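Local atomic coordinates of putative NADPH:quinone reductase (Bacillus thuringiensis, PDB entry 3GMS), a protein that probably reduces quinones with NADPH as a medium-chain dehydrogenase/reductase, although its substrate and activity remain unproven. Residues P114-M125 with V291-V301; N128-T137 with I157-L168. All blocks are in the same frame, centred on the assembly; numbering follows the deposited sequence.

From the N terminus the chain first builds strands of the GroES-like part and then enters 114-125. Helix 127-139 follows almost at once; its partner in interaction 2, helix 156-168, comes after strand 147-150, so that contact closes a short loop and joins the two helices beside the parallel sheet. The chain runs through the rest of that sheet before 291-301 returns to 114-125. Interaction 1 thus ties 114-125, next to strands 34-43 and 326-330, to the end of helix 277-292 and the chain after it. The shorter loop lies wholly within the longer one, without crossing. Arg297 N meets Gln163 OE1 at 2.7 Å, a probable hydrogen bond joining the two contacts directly.

Interaction 1. Residues P114-M125 with V291-V301; sequences PDSIDDFTAAQM and VENEQLRFMKV
Phe298 packs against the short helix 119-122 and the turn after it, in what is probably part of the junction between the GroES-like and nucleotide-binding parts of a medium-chain reductase. Phe298 CD2 lies 3.3 Å from Thr121 O, which meets the ring at its edge and in its plane; Met125 SD is also at the edge, 5.0 Å from the centroid and 89° off the normal, a Met-aromatic contact. One face of the ring takes Gln124 O, offset toward the rim. The Met125 chain, bent at chi2 and chi3, brings CE to 3.9 Å from Val291 CG2.

The Gln124 side chain and the Phe298 ring run alongside each other in opposing senses. With CG beside its backbone N (chi1 -64°) and the chain extended beyond, the Gln124 amide donates from NE2 to Met299 O over 3.3 Å, at 161° and on a carbonyl lone pair. The same NE2 donates to Phe120 O, and both acceptors lie close to the amide plane, so two bonds fix the rotation of this buried group.

Thr121 meets Val291 tip to tip, CG2 to CG1 at 3.7 Å, while its OG1 donates to Asp118 OD2. Asp118 is the N-cap: OD1 accepts from Thr121 N at 2.9 Å, from above the carboxylate plane. At the far end, the extended Glu292 chain carries OE2 to 3.5 Å from Pro114 CG, and Glu294, with positive phi, ends the helix before it in a Schellman motif.

Around this contact, Pro114 and Ile117 rest on Ile288 of helix 277-292, Phe298 reaches Leu160 of helix 156-168, and Phe120 packs edge-to-face with Phe328 of strand 326-330 while also touching Val41 of strand 34-43.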
loop_
_atom_site.group_PDB
_atom_site.type_symbol
_atom_site.label_atom_id
_atom_site.label_comp_id
_atom_site.label_asym_id
_atom_site.label_seq_id
_atom_site.Cartn_x
_atom_site.Cartn_y
_atom_site.Cartn_z
ATOM N N PRO A 114 -3.750 6.595 -18.064
ATOM C CA PRO A 114 -4.046 6.411 -19.508
ATOM C C PRO A 114 -5.320 5.598 -19.722
ATOM O O PRO A 114 -5.735 4.858 -18.832
ATOM C CB PRO A 114 -2.811 5.650 -20.015
ATOM C CG PRO A 114 -2.344 4.870 -18.853
ATOM C CD PRO A 114 -2.637 5.735 -17.623
ATOM N N ASP A 115 -5.945 5.748 -20.892
ATOM C CA ASP A 115 -7.199 5.059 -21.206
ATOM C C ASP A 115 -7.086 3.525 -21.124
ATOM O O ASP A 115 -8.073 2.829 -20.852
ATOM C CB ASP A 115 -7.687 5.473 -22.602
ATOM C CG ASP A 115 -8.045 6.947 -22.685
ATOM O OD1 ASP A 115 -8.156 7.626 -21.644
ATOM O OD2 ASP A 115 -8.210 7.437 -23.819
ATOM N N SER A 116 -5.875 3.042 -21.347
ATOM C CA SER A 116 -5.503 1.626 -21.262
ATOM C C SER A 116 -5.784 0.951 -19.916
ATOM O O SER A 116 -5.927 -0.267 -19.844
ATOM C CB SER A 116 -4.005 1.514 -21.537
ATOM O OG SER A 116 -3.667 0.232 -22.005
ATOM N N ILE A 117 -5.816 1.740 -18.845
ATOM C CA ILE A 117 -5.903 1.182 -17.484
ATOM C C ILE A 117 -7.299 1.362 -16.885
ATOM O O ILE A 117 -7.798 2.475 -16.823
ATOM C CB ILE A 117 -4.807 1.800 -16.588
ATOM C CG1 ILE A 117 -3.424 1.404 -17.157
ATOM C CG2 ILE A 117 -5.049 1.453 -15.095
ATOM C CD1 ILE A 117 -2.257 1.690 -16.278
ATOM N N ASP A 118 -7.940 0.273 -16.499
ATOM C CA ASP A 118 -9.323 0.365 -15.972
ATOM C C ASP A 118 -9.325 1.031 -14.578
ATOM O O ASP A 118 -8.271 1.123 -13.928
ATOM C CB ASP A 118 -9.988 -1.015 -15.898
ATOM C CG ASP A 118 -9.387 -1.885 -14.801
ATOM O OD1 ASP A 118 -9.831 -1.786 -13.623
ATOM O OD2 ASP A 118 -8.493 -2.681 -15.098
ATOM N N ASP A 119 -10.488 1.529 -14.151
ATOM C CA ASP A 119 -10.617 2.252 -12.863
ATOM C C ASP A 119 -10.162 1.408 -11.654
ATOM O O ASP A 119 -9.583 1.935 -10.705
ATOM C CB ASP A 119 -12.079 2.623 -12.571
ATOM C CG ASP A 119 -12.674 3.572 -13.589
ATOM O OD1 ASP A 119 -11.941 4.320 -14.274
ATOM O OD2 ASP A 119 -13.901 3.557 -13.706
ATOM N N PHE A 120 -10.447 0.110 -11.660
ATOM C CA PHE A 120 -10.139 -0.696 -10.471
ATOM C C PHE A 120 -8.653 -1.017 -10.328
ATOM O O PHE A 120 -8.081 -1.026 -9.229
ATOM C CB PHE A 120 -11.013 -1.949 -10.433
ATOM C CG PHE A 120 -12.449 -1.629 -10.223
ATOM C CD1 PHE A 120 -12.992 -1.612 -8.928
ATOM C CD2 PHE A 120 -13.266 -1.301 -11.330
ATOM C CE1 PHE A 120 -14.357 -1.285 -8.724
ATOM C CE2 PHE A 120 -14.626 -0.995 -11.144
ATOM C CZ PHE A 120 -15.180 -0.988 -9.829
ATOM N N THR A 121 -7.997 -1.168 -11.472
ATOM C CA THR A 121 -6.547 -1.274 -11.491
ATOM C C THR A 121 -5.948 0.061 -11.066
ATOM O O THR A 121 -5.058 0.105 -10.212
ATOM C CB THR A 121 -6.090 -1.709 -12.911
ATOM O OG1 THR A 121 -6.647 -2.996 -13.170
ATOM C CG2 THR A 121 -4.553 -1.787 -12.974
ATOM N N ALA A 122 -6.411 1.172 -11.672
ATOM C CA ALA A 122 -5.895 2.481 -11.318
ATOM C C ALA A 122 -6.057 2.808 -9.830
ATOM O O ALA A 122 -5.166 3.392 -9.188
ATOM C CB ALA A 122 -6.603 3.577 -12.176
ATOM N N ALA A 123 -7.175 2.379 -9.277
ATOM C CA ALA A 123 -7.481 2.666 -7.892
ATOM C C ALA A 123 -6.521 1.963 -6.902
ATOM O O ALA A 123 -6.610 2.180 -5.675
ATOM C CB ALA A 123 -8.953 2.270 -7.615
ATOM N N GLN A 124 -5.673 1.068 -7.417
ATOM C CA GLN A 124 -4.740 0.288 -6.600
ATOM C C GLN A 124 -3.286 0.630 -6.872
ATOM O O GLN A 124 -2.357 -0.040 -6.345
ATOM C CB GLN A 124 -4.965 -1.219 -6.810
ATOM C CG GLN A 124 -6.320 -1.749 -6.368
ATOM C CD GLN A 124 -6.411 -3.218 -6.713
ATOM O OE1 GLN A 124 -5.824 -4.044 -6.032
ATOM N NE2 GLN A 124 -7.045 -3.531 -7.828
ATOM N N MET A 125 -3.068 1.717 -7.634
ATOM C CA MET A 125 -1.734 2.030 -8.163
ATOM C C MET A 125 -0.729 2.608 -7.143
ATOM O O MET A 125 0.475 2.540 -7.367
ATOM C CB MET A 125 -1.860 2.995 -9.357
ATOM C CG MET A 125 -0.562 3.269 -10.207
ATOM S SD MET A 125 -0.103 1.882 -11.317
ATOM C CE MET A 125 -1.530 1.819 -12.337
ATOM N N VAL A 291 2.306 -1.893 -15.540
ATOM C CA VAL A 291 0.927 -2.380 -15.626
ATOM C C VAL A 291 0.485 -2.520 -17.087
ATOM O O VAL A 291 -0.072 -3.550 -17.468
ATOM C CB VAL A 291 -0.050 -1.490 -14.840
ATOM C CG1 VAL A 291 -1.525 -1.996 -15.005
ATOM C CG2 VAL A 291 0.317 -1.510 -13.361
ATOM N N GLU A 292 0.758 -1.500 -17.899
ATOM C CA GLU A 292 0.375 -1.537 -19.327
ATOM C C GLU A 292 0.986 -2.739 -20.027
ATOM O O GLU A 292 0.307 -3.391 -20.827
ATOM C CB GLU A 292 0.819 -0.288 -20.039
ATOM C CG GLU A 292 -0.068 0.870 -19.857
ATOM C CD GLU A 292 0.546 2.136 -20.408
ATOM O OE1 GLU A 292 1.797 2.275 -20.383
ATOM O OE2 GLU A 292 -0.225 2.998 -20.846
ATOM N N ASN A 293 2.253 -3.033 -19.721
ATOM C CA ASN A 293 2.994 -4.137 -20.359
ATOM C C ASN A 293 2.654 -5.476 -19.753
ATOM O O ASN A 293 3.255 -6.487 -20.109
ATOM C CB ASN A 293 4.511 -3.933 -20.246
ATOM C CG ASN A 293 4.995 -2.714 -20.986
ATOM O OD1 ASN A 293 4.236 -2.068 -21.719
ATOM N ND2 ASN A 293 6.265 -2.353 -20.765
ATOM N N GLU A 294 1.728 -5.485 -18.801
ATOM C CA GLU A 294 1.350 -6.716 -18.097
ATOM C C GLU A 294 2.465 -7.414 -17.277
ATOM O O GLU A 294 2.371 -8.605 -16.985
ATOM C CB GLU A 294 0.631 -7.674 -19.066
ATOM C CG GLU A 294 -0.737 -7.100 -19.512
ATOM C CD GLU A 294 -1.497 -7.974 -20.514
ATOM O OE1 GLU A 294 -0.866 -8.603 -21.385
ATOM O OE2 GLU A 294 -2.744 -7.997 -20.443
ATOM N N GLN A 295 3.478 -6.656 -16.851
ATOM C CA GLN A 295 4.537 -7.160 -15.955
ATOM C C GLN A 295 4.079 -7.122 -14.507
ATOM O O GLN A 295 4.518 -7.901 -13.659
ATOM C CB GLN A 295 5.799 -6.329 -16.124
ATOM C CG GLN A 295 6.420 -6.507 -17.504
ATOM C CD GLN A 295 7.497 -5.516 -17.756
ATOM O OE1 GLN A 295 7.260 -4.477 -18.360
ATOM N NE2 GLN A 295 8.685 -5.795 -17.259
ATOM N N LEU A 296 3.177 -6.197 -14.245
ATOM C CA LEU A 296 2.598 -6.029 -12.934
ATOM C C LEU A 296 1.060 -6.108 -13.000
ATOM O O LEU A 296 0.450 -5.404 -13.782
ATOM C CB LEU A 296 3.018 -4.658 -12.436
ATOM C CG LEU A 296 3.121 -4.409 -10.944
ATOM C CD1 LEU A 296 3.965 -5.464 -10.225
ATOM C CD2 LEU A 296 3.706 -2.996 -10.756
ATOM N N ARG A 297 0.447 -6.950 -12.178
ATOM C CA ARG A 297 -1.004 -7.049 -12.144
ATOM C C ARG A 297 -1.485 -6.944 -10.707
ATOM O O ARG A 297 -0.801 -7.402 -9.785
ATOM C CB ARG A 297 -1.476 -8.396 -12.715
ATOM C CG ARG A 297 -1.136 -8.599 -14.197
ATOM C CD ARG A 297 -1.626 -9.965 -14.648
ATOM N NE ARG A 297 -0.717 -11.007 -14.168
ATOM C CZ ARG A 297 -1.066 -12.273 -13.945
ATOM N NH1 ARG A 297 -2.315 -12.678 -14.154
ATOM N NH2 ARG A 297 -0.155 -13.143 -13.522
ATOM N N PHE A 298 -2.653 -6.329 -10.513
ATOM C CA PHE A 298 -3.095 -6.061 -9.139
ATOM C C PHE A 298 -4.137 -7.081 -8.745
ATOM O O PHE A 298 -4.436 -7.992 -9.540
ATOM C CB PHE A 298 -3.564 -4.601 -8.950
ATOM C CG PHE A 298 -2.519 -3.568 -9.282
ATOM C CD1 PHE A 298 -1.158 -3.815 -9.067
ATOM C CD2 PHE A 298 -2.896 -2.326 -9.800
ATOM C CE1 PHE A 298 -0.177 -2.861 -9.396
ATOM C CE2 PHE A 298 -1.936 -1.363 -10.092
ATOM C CZ PHE A 298 -0.551 -1.634 -9.887
ATOM N N MET A 299 -4.680 -6.940 -7.531
ATOM C CA MET A 299 -5.661 -7.895 -7.026
ATOM C C MET A 299 -6.995 -7.823 -7.775
ATOM O O MET A 299 -7.422 -6.782 -8.225
ATOM C CB MET A 299 -5.883 -7.707 -5.522
ATOM C CG MET A 299 -4.624 -7.667 -4.686
ATOM S SD MET A 299 -3.888 -9.301 -4.393
ATOM C CE MET A 299 -5.348 -10.269 -3.999
ATOM N N LYS A 300 -7.652 -8.965 -7.911
ATOM C CA LYS A 300 -8.977 -8.974 -8.539
ATOM C C LYS A 300 -9.990 -8.282 -7.593
ATOM O O LYS A 300 -9.731 -8.091 -6.391
ATOM C CB LYS A 300 -9.389 -10.421 -8.840
ATOM C CG LYS A 300 -9.170 -11.326 -7.650
ATOM C CD LYS A 300 -9.178 -12.795 -8.036
ATOM C CE LYS A 300 -9.457 -13.653 -6.815
ATOM N NZ LYS A 300 -9.547 -15.060 -7.246
ATOM N N VAL A 301 -11.130 -7.869 -8.124
ATOM C CA VAL A 301 -12.151 -7.278 -7.299
ATOM C C VAL A 301 -12.890 -8.319 -6.450
ATOM O O VAL A 301 -13.497 -9.254 -7.010
ATOM C CB VAL A 301 -13.187 -6.520 -8.169
ATOM C CG1 VAL A 301 -14.176 -5.794 -7.307
ATOM C CG2 VAL A 301 -12.457 -5.497 -9.073
HETATM O O HOH W 1 -4.341 -5.417 -12.570
#

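Interaction 2. Residues N128-T137 with I157-L168; sequences NPLTAWVTCT and IGHLFAQLSQIL
Ala132 is a knob in a hole made by Ile157, Leu160, Phe161 and Leu164, where helices 128-137 and 157-168 approach to 9.2 Å between axes and cross at -44°. Its CB is 3.6 Å from Leu164 CD1 and stands over one face of the Phe161 ring, 17° off the normal, a CH-pi contact. The edge of that ring meets two neighbours in its plane: Cys136 SG, 3.7 Å from Phe161 CD1, and Thr135 OG1, 3.5 Å from Phe161 CE1. Thr135 OG1 sits between its own backbone N and carbonyl carbon (chi1 55°), from where it donates to Thr131 O; Thr135 N reaches that oxygen from the other face of the carbonyl.

Toward the N-terminal end, Ile157 sends CG1 anti to its backbone N, carrying CD1 to 3.6 Å from Thr131 CG2, the two side chains crossing at about a right angle. Leu160 CD1 reaches the Asn128-Pro129 peptide.

At the other end the indole of Trp133 has Leu164 CD2 at its edge, 3.7 Å from CE3, and Thr137 CG2 over the centre of one face. Leu168 divides its methyls, CD2 going to Trp133 CZ3 and CD1 to Thr137 CG2 at 3.6 Å.

The interlocking apolar side chains join helix 127-139 to helix 156-168, the latter following the first strand, 147-150, of the 3-2-1-4-5-6 parallel sheet of a Rossmann fold.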
loop_
_atom_site.group_PDB
_atom_site.type_symbol
_atom_site.label_atom_id
_atom_site.label_comp_id
_atom_site.label_asym_id
_atom_site.label_seq_id
_atom_site.Cartn_x
_atom_site.Cartn_y
_atom_site.Cartn_z
ATOM N N ASN A 128 0.378 0.075 -2.267
ATOM C CA ASN A 128 1.139 -1.168 -2.363
ATOM C C ASN A 128 2.224 -1.174 -3.471
ATOM O O ASN A 128 3.370 -1.590 -3.161
ATOM C CB ASN A 128 0.198 -2.378 -2.415
ATOM C CG ASN A 128 -0.584 -2.512 -1.134
ATOM O OD1 ASN A 128 -0.007 -2.323 -0.070
ATOM N ND2 ASN A 128 -1.891 -2.759 -1.220
ATOM N N PRO A 129 1.913 -0.700 -4.702
ATOM C CA PRO A 129 2.935 -0.734 -5.750
ATOM C C PRO A 129 4.072 0.219 -5.462
ATOM O O PRO A 129 5.235 -0.166 -5.611
ATOM C CB PRO A 129 2.170 -0.334 -7.033
ATOM C CG PRO A 129 0.774 -0.726 -6.750
ATOM C CD PRO A 129 0.590 -0.383 -5.276
ATOM N N LEU A 130 3.761 1.459 -5.068
ATOM C CA LEU A 130 4.845 2.377 -4.749
ATOM C C LEU A 130 5.755 1.910 -3.584
ATOM O O LEU A 130 6.964 2.010 -3.681
ATOM C CB LEU A 130 4.324 3.784 -4.524
ATOM C CG LEU A 130 5.334 4.908 -4.530
ATOM C CD1 LEU A 130 6.081 5.040 -5.855
ATOM C CD2 LEU A 130 4.559 6.182 -4.201
ATOM N N THR A 131 5.157 1.366 -2.525
ATOM C CA THR A 131 5.900 0.784 -1.409
ATOM C C THR A 131 6.784 -0.388 -1.859
ATOM O O THR A 131 8.004 -0.440 -1.520
ATOM C CB THR A 131 4.974 0.357 -0.245
ATOM O OG1 THR A 131 4.302 1.521 0.261
ATOM C CG2 THR A 131 5.804 -0.250 0.910
ATOM N N ALA A 132 6.206 -1.303 -2.634
ATOM C CA ALA A 132 6.964 -2.453 -3.105
ATOM C C ALA A 132 8.120 -1.991 -4.032
ATOM O O ALA A 132 9.254 -2.436 -3.865
ATOM C CB ALA A 132 6.038 -3.481 -3.819
ATOM N N TRP A 133 7.833 -1.080 -4.960
ATOM C CA TRP A 133 8.828 -0.595 -5.927
ATOM C C TRP A 133 9.990 0.152 -5.272
ATOM O O TRP A 133 11.175 -0.089 -5.598
ATOM C CB TRP A 133 8.189 0.345 -6.936
ATOM C CG TRP A 133 9.210 0.916 -7.929
ATOM C CD1 TRP A 133 9.727 2.176 -7.928
ATOM C CD2 TRP A 133 9.803 0.235 -9.031
ATOM N NE1 TRP A 133 10.600 2.333 -8.995
ATOM C CE2 TRP A 133 10.674 1.151 -9.675
ATOM C CE3 TRP A 133 9.669 -1.055 -9.559
ATOM C CZ2 TRP A 133 11.432 0.808 -10.816
ATOM C CZ3 TRP A 133 10.416 -1.396 -10.706
ATOM C CH2 TRP A 133 11.287 -0.455 -11.313
ATOM N N VAL A 134 9.634 1.102 -4.411
ATOM C CA VAL A 134 10.623 1.892 -3.686
ATOM C C VAL A 134 11.525 1.051 -2.746
ATOM O O VAL A 134 12.745 1.191 -2.791
ATOM C CB VAL A 134 10.005 3.141 -3.021
ATOM C CG1 VAL A 134 11.033 3.868 -2.163
ATOM C CG2 VAL A 134 9.503 4.115 -4.098
ATOM N N THR A 135 10.921 0.207 -1.911
ATOM C CA THR A 135 11.701 -0.642 -0.988
ATOM C C THR A 135 12.670 -1.529 -1.793
ATOM O O THR A 135 13.859 -1.622 -1.446
ATOM C CB THR A 135 10.807 -1.472 -0.005
ATOM O OG1 THR A 135 9.853 -2.241 -0.757
ATOM C CG2 THR A 135 10.022 -0.531 1.000
ATOM N N CYS A 136 12.195 -2.125 -2.897
ATOM C CA CYS A 136 13.062 -2.944 -3.770
ATOM C C CYS A 136 14.171 -2.143 -4.475
ATOM O O CYS A 136 15.323 -2.578 -4.512
ATOM C CB CYS A 136 12.252 -3.740 -4.823
ATOM S SG CYS A 136 11.303 -5.117 -4.088
ATOM N N THR A 137 13.853 -0.985 -5.016
ATOM C CA THR A 137 14.808 -0.355 -5.909
ATOM C C THR A 137 15.658 0.714 -5.242
ATOM O O THR A 137 16.721 1.089 -5.777
ATOM C CB THR A 137 14.131 0.225 -7.149
ATOM O OG1 THR A 137 13.192 1.261 -6.792
ATOM C CG2 THR A 137 13.430 -0.903 -7.946
ATOM N N ILE A 157 0.447 -6.572 -1.069
ATOM C CA ILE A 157 1.829 -6.153 -1.347
ATOM C C ILE A 157 2.741 -7.383 -1.567
ATOM O O ILE A 157 3.621 -7.344 -2.423
ATOM C CB ILE A 157 2.411 -5.150 -0.318
ATOM C CG1 ILE A 157 3.647 -4.455 -0.960
ATOM C CG2 ILE A 157 2.753 -5.815 1.004
ATOM C CD1 ILE A 157 4.304 -3.345 -0.097
ATOM N N GLY A 158 2.462 -8.453 -0.843
ATOM C CA GLY A 158 3.175 -9.733 -1.039
ATOM C C GLY A 158 3.124 -10.232 -2.476
ATOM O O GLY A 158 4.117 -10.697 -3.024
ATOM N N HIS A 159 1.944 -10.166 -3.085
ATOM C CA HIS A 159 1.768 -10.564 -4.475
ATOM C C HIS A 159 2.555 -9.665 -5.401
ATOM O O HIS A 159 2.997 -10.088 -6.450
ATOM C CB HIS A 159 0.299 -10.440 -4.862
ATOM C CG HIS A 159 -0.551 -11.536 -4.332
ATOM N ND1 HIS A 159 -0.645 -11.832 -2.993
ATOM C CD2 HIS A 159 -1.403 -12.377 -4.964
ATOM C CE1 HIS A 159 -1.469 -12.848 -2.821
ATOM N NE2 HIS A 159 -1.940 -13.201 -4.002
ATOM N N LEU A 160 2.746 -8.412 -5.008
ATOM C CA LEU A 160 3.552 -7.517 -5.820
ATOM C C LEU A 160 5.057 -7.819 -5.712
ATOM O O LEU A 160 5.786 -7.769 -6.719
ATOM C CB LEU A 160 3.249 -6.039 -5.501
ATOM C CG LEU A 160 1.767 -5.659 -5.647
ATOM C CD1 LEU A 160 1.562 -4.194 -5.351
ATOM C CD2 LEU A 160 1.215 -5.994 -7.014
ATOM N N PHE A 161 5.522 -8.112 -4.507
ATOM C CA PHE A 161 6.931 -8.479 -4.338
ATOM C C PHE A 161 7.277 -9.711 -5.208
ATOM O O PHE A 161 8.350 -9.779 -5.812
ATOM C CB PHE A 161 7.237 -8.736 -2.863
ATOM C CG PHE A 161 7.416 -7.471 -2.043
ATOM C CD1 PHE A 161 8.456 -6.575 -2.317
ATOM C CD2 PHE A 161 6.567 -7.199 -0.984
ATOM C CE1 PHE A 161 8.613 -5.400 -1.544
ATOM C CE2 PHE A 161 6.734 -6.032 -0.206
ATOM C CZ PHE A 161 7.781 -5.131 -0.494
ATOM N N ALA A 162 6.335 -10.655 -5.295
ATOM C CA ALA A 162 6.534 -11.864 -6.126
ATOM C C ALA A 162 6.752 -11.473 -7.571
ATOM O O ALA A 162 7.684 -11.941 -8.231
ATOM C CB ALA A 162 5.362 -12.825 -5.986
ATOM N N GLN A 163 5.920 -10.567 -8.081
ATOM C CA GLN A 163 6.115 -10.101 -9.439
ATOM C C GLN A 163 7.380 -9.275 -9.635
ATOM O O GLN A 163 8.078 -9.425 -10.653
ATOM C CB GLN A 163 4.883 -9.291 -9.894
ATOM C CG GLN A 163 3.606 -10.142 -9.941
ATOM C CD GLN A 163 2.379 -9.267 -10.160
ATOM O OE1 GLN A 163 2.124 -8.839 -11.270
ATOM N NE2 GLN A 163 1.627 -8.993 -9.081
ATOM N N LEU A 164 7.660 -8.355 -8.708
ATOM C CA LEU A 164 8.903 -7.586 -8.788
ATOM C C LEU A 164 10.172 -8.473 -8.785
ATOM O O LEU A 164 11.183 -8.107 -9.398
ATOM C CB LEU A 164 8.977 -6.564 -7.659
ATOM C CG LEU A 164 8.031 -5.372 -7.893
ATOM C CD1 LEU A 164 7.991 -4.538 -6.608
ATOM C CD2 LEU A 164 8.459 -4.505 -9.071
ATOM N N SER A 165 10.108 -9.627 -8.133
ATOM C CA SER A 165 11.291 -10.515 -8.181
ATOM C C SER A 165 11.638 -10.923 -9.638
ATOM O O SER A 165 12.812 -11.059 -9.992
ATOM C CB SER A 165 11.132 -11.719 -7.263
ATOM O OG SER A 165 10.253 -12.701 -7.794
ATOM N N GLN A 166 10.608 -11.112 -10.463
ATOM C CA GLN A 166 10.778 -11.467 -11.869
ATOM C C GLN A 166 11.221 -10.278 -12.647
ATOM O O GLN A 166 12.177 -10.389 -13.417
ATOM C CB GLN A 166 9.488 -12.058 -12.463
ATOM C CG GLN A 166 9.050 -13.289 -11.672
ATOM C CD GLN A 166 10.113 -14.411 -11.699
ATOM O OE1 GLN A 166 10.721 -14.675 -12.732
ATOM N NE2 GLN A 166 10.307 -15.077 -10.573
ATOM N N ILE A 167 10.579 -9.127 -12.414
ATOM C CA ILE A 167 10.948 -7.881 -13.097
ATOM C C ILE A 167 12.391 -7.432 -12.796
ATOM O O ILE A 167 13.143 -7.005 -13.707
ATOM C CB ILE A 167 9.957 -6.717 -12.745
ATOM C CG1 ILE A 167 8.550 -7.018 -13.292
ATOM C CG2 ILE A 167 10.451 -5.380 -13.327
ATOM C CD1 ILE A 167 7.413 -6.210 -12.599
ATOM N N LEU A 168 12.777 -7.538 -11.532
ATOM C CA LEU A 168 14.085 -7.016 -11.086
ATOM C C LEU A 168 15.148 -8.111 -10.890
ATOM O O LEU A 168 16.271 -7.827 -10.446
ATOM C CB LEU A 168 13.918 -6.169 -9.803
ATOM C CG LEU A 168 12.976 -4.950 -9.918
ATOM C CD1 LEU A 168 12.700 -4.417 -8.518
ATOM C CD2 LEU A 168 13.496 -3.854 -10.846
HETATM O O HOH W 2 -0.728 -5.373 1.323
#